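Protein-l-isoaspartate o-methyltransferase (Thermotoga maritima, PDB 1DL5) transfers a methyl group from S-adenosylmethionine to the carboxylate of isoaspartyl residues in damaged proteins, a first step in their repair. Local coordinates at residues E141-D146 against F162-E167; D245-R250 against S311-S316. All blocks are in the same frame, centred on the assembly; numbering follows the deposited sequence.

Contact 1: E141-D146 against F162-E167; sequences EFSPYD and FTQLKE
Tyr145 and Gln164 run side by side across the start of a parallel strand pair in the Rossmann-like methyltransferase fold, where the chain leaves helix 159-164 and comes alongside strand 145-150. The tyrosine ring presents its edge to Gln164 CB, which lies in the ring plane, and the amide beyond is turned 47° from the ring. With CG beside the backbone N (chi1 -68°) and the chain then extended, the amide of Gln164 reaches the backbone of the loop that precedes the strand. There OE1 accepts from Val139 N and NE2 donates to Tyr137 O, a two-way pairing that suits glutamine at a buried place. The phenol of Tyr145 ends on Val139 O, while its ring packs on Leu80 of adjacent strand 78-82 and Val104 of strand 102-107 beyond.

Two backbone bonds set the register: Tyr145 N donates to Gln164 O at 2.8 Å, and Lys166 N to Tyr145 O at 2.9 Å. Leu165 CD1 comes to 3.4 Å from Tyr145 O. Pro144 follows a cis peptide bond, which proline accepts most readily; its CB lies 3.4 Å from Lys166 CG, tight for two carbons. The extended lysine continues beside Asp146, whose OD2 takes a bond from Arg78 N. Lys166 NZ meets Asp146 OD1 at 2.9 Å on its syn side, 30° out of the carboxylate plane, and a water bridges NZ to OD2.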
loop_
_atom_site.group_PDB
_atom_site.type_symbol
_atom_site.label_atom_id
_atom_site.label_comp_id
_atom_site.label_asym_id
_atom_site.label_seq_id
_atom_site.Cartn_x
_atom_site.Cartn_y
_atom_site.Cartn_z
ATOM N N GLU A 141 -17.596 9.440 21.894
ATOM C CA GLU A 141 -17.742 10.542 22.841
ATOM C C GLU A 141 -17.219 10.276 24.255
ATOM O O GLU A 141 -16.903 11.219 24.986
ATOM C CB GLU A 141 -19.208 11.013 22.895
ATOM C CG GLU A 141 -20.203 9.959 23.332
ATOM C CD GLU A 141 -20.918 9.297 22.169
ATOM O OE1 GLU A 141 -20.247 8.904 21.190
ATOM O OE2 GLU A 141 -22.157 9.159 22.246
ATOM N N PHE A 142 -17.114 9.006 24.642
ATOM C CA PHE A 142 -16.628 8.666 25.974
ATOM C C PHE A 142 -15.276 7.962 25.957
ATOM O O PHE A 142 -14.827 7.444 26.980
ATOM C CB PHE A 142 -17.662 7.805 26.704
ATOM C CG PHE A 142 -19.026 8.433 26.773
ATOM C CD1 PHE A 142 -19.201 9.686 27.354
ATOM C CD2 PHE A 142 -20.134 7.781 26.241
ATOM C CE1 PHE A 142 -20.460 10.283 27.400
ATOM C CE2 PHE A 142 -21.396 8.366 26.280
ATOM C CZ PHE A 142 -21.560 9.621 26.861
ATOM N N SER A 143 -14.626 7.929 24.796
ATOM C CA SER A 143 -13.309 7.310 24.699
ATOM C C SER A 143 -12.316 8.318 25.284
ATOM O O SER A 143 -12.654 9.485 25.472
ATOM C CB SER A 143 -12.959 7.004 23.234
ATOM O OG SER A 143 -12.834 8.186 22.464
ATOM N N PRO A 144 -11.072 7.892 25.563
ATOM C CA PRO A 144 -10.474 6.564 25.386
ATOM C C PRO A 144 -10.956 5.548 26.412
ATOM O O PRO A 144 -11.316 5.907 27.535
ATOM C CB PRO A 144 -8.971 6.827 25.549
ATOM C CG PRO A 144 -8.830 8.328 25.453
ATOM C CD PRO A 144 -10.075 8.831 26.095
ATOM N N TYR A 145 -10.951 4.276 26.022
ATOM C CA TYR A 145 -11.360 3.196 26.915
ATOM C C TYR A 145 -10.140 2.378 27.310
ATOM O O TYR A 145 -9.154 2.322 26.574
ATOM C CB TYR A 145 -12.371 2.275 26.221
ATOM C CG TYR A 145 -13.665 2.962 25.860
ATOM C CD1 TYR A 145 -14.662 3.142 26.817
ATOM C CD2 TYR A 145 -13.880 3.467 24.575
ATOM C CE1 TYR A 145 -15.841 3.810 26.511
ATOM C CE2 TYR A 145 -15.066 4.137 24.255
ATOM C CZ TYR A 145 -16.039 4.303 25.234
ATOM O OH TYR A 145 -17.214 4.956 24.953
ATOM N N ASP A 146 -10.200 1.755 28.479
ATOM C CA ASP A 146 -9.108 0.907 28.936
ATOM C C ASP A 146 -9.333 -0.489 28.376
ATOM O O ASP A 146 -8.382 -1.218 28.088
ATOM C CB ASP A 146 -9.097 0.832 30.462
ATOM C CG ASP A 146 -8.720 2.151 31.101
ATOM O OD1 ASP A 146 -7.518 2.481 31.106
ATOM O OD2 ASP A 146 -9.629 2.855 31.587
ATOM N N PHE A 162 -10.538 0.261 17.867
ATOM C CA PHE A 162 -9.097 0.442 17.980
ATOM C C PHE A 162 -8.750 1.896 18.275
ATOM O O PHE A 162 -7.918 2.184 19.139
ATOM C CB PHE A 162 -8.395 0.034 16.682
ATOM C CG PHE A 162 -6.902 0.100 16.769
ATOM C CD1 PHE A 162 -6.190 -0.896 17.423
ATOM C CD2 PHE A 162 -6.208 1.179 16.230
ATOM C CE1 PHE A 162 -4.803 -0.823 17.540
ATOM C CE2 PHE A 162 -4.820 1.263 16.343
ATOM C CZ PHE A 162 -4.119 0.262 16.996
ATOM N N THR A 163 -9.372 2.802 17.534
ATOM C CA THR A 163 -9.135 4.231 17.708
ATOM C C THR A 163 -9.592 4.697 19.088
ATOM O O THR A 163 -8.950 5.536 19.714
ATOM C CB THR A 163 -9.891 5.053 16.636
ATOM O OG1 THR A 163 -9.420 4.683 15.337
ATOM C CG2 THR A 163 -9.661 6.547 16.838
ATOM N N GLN A 164 -10.697 4.134 19.560
ATOM C CA GLN A 164 -11.263 4.503 20.857
ATOM C C GLN A 164 -10.568 3.850 22.052
ATOM O O GLN A 164 -10.900 4.141 23.202
ATOM C CB GLN A 164 -12.752 4.153 20.870
ATOM C CG GLN A 164 -13.581 5.006 19.922
ATOM C CD GLN A 164 -14.984 4.476 19.716
ATOM O OE1 GLN A 164 -15.645 4.036 20.660
ATOM N NE2 GLN A 164 -15.457 4.534 18.477
ATOM N N LEU A 165 -9.596 2.985 21.781
ATOM C CA LEU A 165 -8.877 2.278 22.842
ATOM C C LEU A 165 -7.539 2.941 23.184
ATOM O O LEU A 165 -6.805 3.364 22.292
ATOM C CB LEU A 165 -8.632 0.829 22.401
ATOM C CG LEU A 165 -8.005 -0.179 23.368
ATOM C CD1 LEU A 165 -8.949 -0.438 24.539
ATOM C CD2 LEU A 165 -7.719 -1.481 22.620
ATOM N N LYS A 166 -7.227 3.031 24.476
ATOM C CA LYS A 166 -5.961 3.619 24.908
ATOM C C LYS A 166 -4.807 2.712 24.522
ATOM O O LYS A 166 -4.975 1.502 24.368
ATOM C CB LYS A 166 -5.882 3.752 26.433
ATOM C CG LYS A 166 -6.835 4.695 27.122
ATOM C CD LYS A 166 -6.518 4.645 28.613
ATOM C CE LYS A 166 -7.437 5.498 29.452
ATOM N NZ LYS A 166 -7.061 5.363 30.891
ATOM N N GLU A 167 -3.621 3.297 24.388
ATOM C CA GLU A 167 -2.437 2.499 24.104
ATOM C C GLU A 167 -2.323 1.610 25.346
ATOM O O GLU A 167 -2.476 2.093 26.476
ATOM C CB GLU A 167 -1.201 3.403 23.984
ATOM C CG GLU A 167 0.115 2.649 23.850
ATOM C CD GLU A 167 0.339 2.062 22.464
ATOM O OE1 GLU A 167 -0.595 2.082 21.632
ATOM O OE2 GLU A 167 1.458 1.574 22.209
HETATM O O HOH W 1 -9.362 5.449 32.266
#

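Contact 2: D245-R250 against S311-S316; sequences DLLTRR and SHISCS
Leu247 O, near the C-terminal end of helix 237-248, is gripped by two side chains that reach it from opposite faces of its carbonyl plane. Ser311 OG donates at 2.6 Å to Leu247 O from well above that plane, 45° out of it. Arg249 NH1 donates at 2.9 Å to the same oxygen, which lies almost exactly in the guanidinium plane. A carbonyl in the last turn of a helix commonly has no N-H four residues on to receive, and here side chains take that place. Arg249 leaves the helix with positive phi (58°), and the bends at chi2 and chi3 fold its chain back to the carbonyl. Its NH2 goes on to Gly306 O, and the guanidinium makes a cation-pi contact with Tyr307.

The serine is small enough to sit against the helix, with its CB 3.8 Å from Leu247 CB, and its hydroxyl also accepts from Gly306 N. A water donates to Ser311 OG at 2.9 Å and receives a weak bond from Arg249 NH1. In the C-terminal domain this joins the helix end to the residue leading into strand 312-314, an edge strand of the mixed sheet within this chain, which pairs antiparallel with strand 302-306. Further along, the bonding gives way to hydrocarbon: Leu247 and Ile313 cross at about a right angle beside Leu286 of helix 281-292. Ile313 has CG1 beside its backbone N (chi1 -60°), which brings that branch to 3.5 Å from Leu247 CD1, tighter than usual for two carbons.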
loop_
_atom_site.group_PDB
_atom_site.type_symbol
_atom_site.label_atom_id
_atom_site.label_comp_id
_atom_site.label_asym_id
_atom_site.label_seq_id
_atom_site.Cartn_x
_atom_site.Cartn_y
_atom_site.Cartn_z
ATOM N N ASP A 245 -8.730 -14.103 7.276
ATOM C CA ASP A 245 -9.998 -13.585 7.791
ATOM C C ASP A 245 -9.723 -12.807 9.078
ATOM O O ASP A 245 -10.142 -11.662 9.226
ATOM C CB ASP A 245 -10.933 -14.763 8.103
ATOM C CG ASP A 245 -12.286 -14.330 8.643
ATOM O OD1 ASP A 245 -12.491 -13.130 8.918
ATOM O OD2 ASP A 245 -13.154 -15.215 8.798
ATOM N N LEU A 246 -8.993 -13.437 9.995
ATOM C CA LEU A 246 -8.683 -12.835 11.288
ATOM C C LEU A 246 -7.692 -11.683 11.255
ATOM O O LEU A 246 -7.871 -10.679 11.944
ATOM C CB LEU A 246 -8.133 -13.903 12.244
ATOM C CG LEU A 246 -9.062 -15.058 12.628
ATOM C CD1 LEU A 246 -8.242 -16.191 13.239
ATOM C CD2 LEU A 246 -10.119 -14.562 13.612
ATOM N N LEU A 247 -6.641 -11.833 10.462
ATOM C CA LEU A 247 -5.603 -10.819 10.399
ATOM C C LEU A 247 -5.875 -9.626 9.493
ATOM O O LEU A 247 -5.563 -8.493 9.862
ATOM C CB LEU A 247 -4.273 -11.471 9.998
ATOM C CG LEU A 247 -3.614 -12.399 11.023
ATOM C CD1 LEU A 247 -2.573 -13.260 10.328
ATOM C CD2 LEU A 247 -2.976 -11.582 12.137
ATOM N N THR A 248 -6.451 -9.859 8.317
ATOM C CA THR A 248 -6.689 -8.749 7.388
ATOM C C THR A 248 -8.056 -8.085 7.471
ATOM O O THR A 248 -8.187 -6.891 7.182
ATOM C CB THR A 248 -6.476 -9.183 5.908
ATOM O OG1 THR A 248 -7.598 -9.960 5.463
ATOM C CG2 THR A 248 -5.203 -10.012 5.769
ATOM N N ARG A 249 -9.061 -8.858 7.870
ATOM C CA ARG A 249 -10.442 -8.387 7.955
ATOM C C ARG A 249 -10.907 -7.876 6.591
ATOM O O ARG A 249 -11.838 -7.077 6.497
ATOM C CB ARG A 249 -10.595 -7.296 9.027
ATOM C CG ARG A 249 -10.211 -7.757 10.424
ATOM C CD ARG A 249 -8.799 -7.308 10.763
ATOM N NE ARG A 249 -8.724 -5.851 10.831
ATOM C CZ ARG A 249 -7.623 -5.139 10.613
ATOM N NH1 ARG A 249 -6.476 -5.740 10.308
ATOM N NH2 ARG A 249 -7.676 -3.816 10.679
ATOM N N ARG A 250 -10.256 -8.367 5.538
ATOM C CA ARG A 250 -10.580 -7.984 4.166
ATOM C C ARG A 250 -11.025 -9.184 3.340
ATOM O O ARG A 250 -11.038 -9.125 2.111
ATOM C CB ARG A 250 -9.361 -7.341 3.490
ATOM C CG ARG A 250 -9.069 -5.925 3.961
ATOM C CD ARG A 250 -7.688 -5.475 3.501
ATOM N NE ARG A 250 -7.544 -4.027 3.565
ATOM C CZ ARG A 250 -8.017 -3.188 2.645
ATOM N NH1 ARG A 250 -8.659 -3.652 1.580
ATOM N NH2 ARG A 250 -7.852 -1.881 2.793
ATOM N N SER A 311 -1.053 -6.655 8.634
ATOM C CA SER A 311 -0.897 -7.551 9.776
ATOM C C SER A 311 0.236 -8.554 9.635
ATOM O O SER A 311 0.747 -8.786 8.541
ATOM C CB SER A 311 -2.210 -8.305 10.005
ATOM O OG SER A 311 -3.276 -7.394 10.203
ATOM N N HIS A 312 0.651 -9.134 10.755
ATOM C CA HIS A 312 1.690 -10.148 10.714
ATOM C C HIS A 312 1.520 -11.215 11.785
ATOM O O HIS A 312 0.732 -11.059 12.726
ATOM C CB HIS A 312 3.117 -9.534 10.746
ATOM C CG HIS A 312 3.438 -8.706 11.953
ATOM N ND1 HIS A 312 3.156 -7.359 12.031
ATOM C CD2 HIS A 312 4.104 -9.015 13.092
ATOM C CE1 HIS A 312 3.638 -6.872 13.162
ATOM N NE2 HIS A 312 4.218 -7.856 13.824
ATOM N N ILE A 313 2.241 -12.316 11.600
ATOM C CA ILE A 313 2.205 -13.465 12.496
ATOM C C ILE A 313 3.562 -13.667 13.166
ATOM O O ILE A 313 4.601 -13.413 12.559
ATOM C CB ILE A 313 1.887 -14.757 11.700
ATOM C CG1 ILE A 313 0.523 -14.632 11.020
ATOM C CG2 ILE A 313 1.930 -15.968 12.617
ATOM C CD1 ILE A 313 0.258 -15.721 9.994
ATOM N N SER A 314 3.546 -14.112 14.420
ATOM C CA SER A 314 4.784 -14.411 15.142
ATOM C C SER A 314 4.552 -15.673 15.969
ATOM O O SER A 314 3.408 -16.046 16.244
ATOM C CB SER A 314 5.221 -13.238 16.038
ATOM O OG SER A 314 4.383 -13.060 17.164
ATOM N N CYS A 315 5.638 -16.347 16.339
ATOM C CA CYS A 315 5.549 -17.575 17.118
ATOM C C CYS A 315 6.849 -17.829 17.880
ATOM O O CYS A 315 7.372 -18.941 17.872
ATOM C CB CYS A 315 5.257 -18.759 16.189
ATOM S SG CYS A 315 6.480 -18.977 14.849
ATOM N N SER A 316 7.356 -16.798 18.544
ATOM C CA SER A 316 8.603 -16.902 19.298
ATOM C C SER A 316 8.553 -17.872 20.478
ATOM O O SER A 316 9.590 -18.384 20.908
ATOM C CB SER A 316 9.027 -15.519 19.795
ATOM O OG SER A 316 8.030 -14.948 20.624
HETATM O O HOH W 2 -3.986 -5.169 8.506
#

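Overall arrangement
Both contacts reach the same mixed sheet, contact 1 in its parallel part and contact 2 at the antiparallel outer strand, with centres 22 Å apart and no touch between them. Each is partly buried, but contact 1 runs from buried Tyr145, Gln164 and Leu165 to exposed Lys166, which carries its salt bridge, whereas none of the touching residues of contact 2 is fully exposed. Contact 1 joins strand to strand in the methyltransferase part through regular backbone bonds; contact 2 joins a helix end to a strand in the C-terminal domain, with a side-chain hydroxyl as its direct polar link. Tyr307 connects their surroundings, stacking on Phe162 and meeting Arg249.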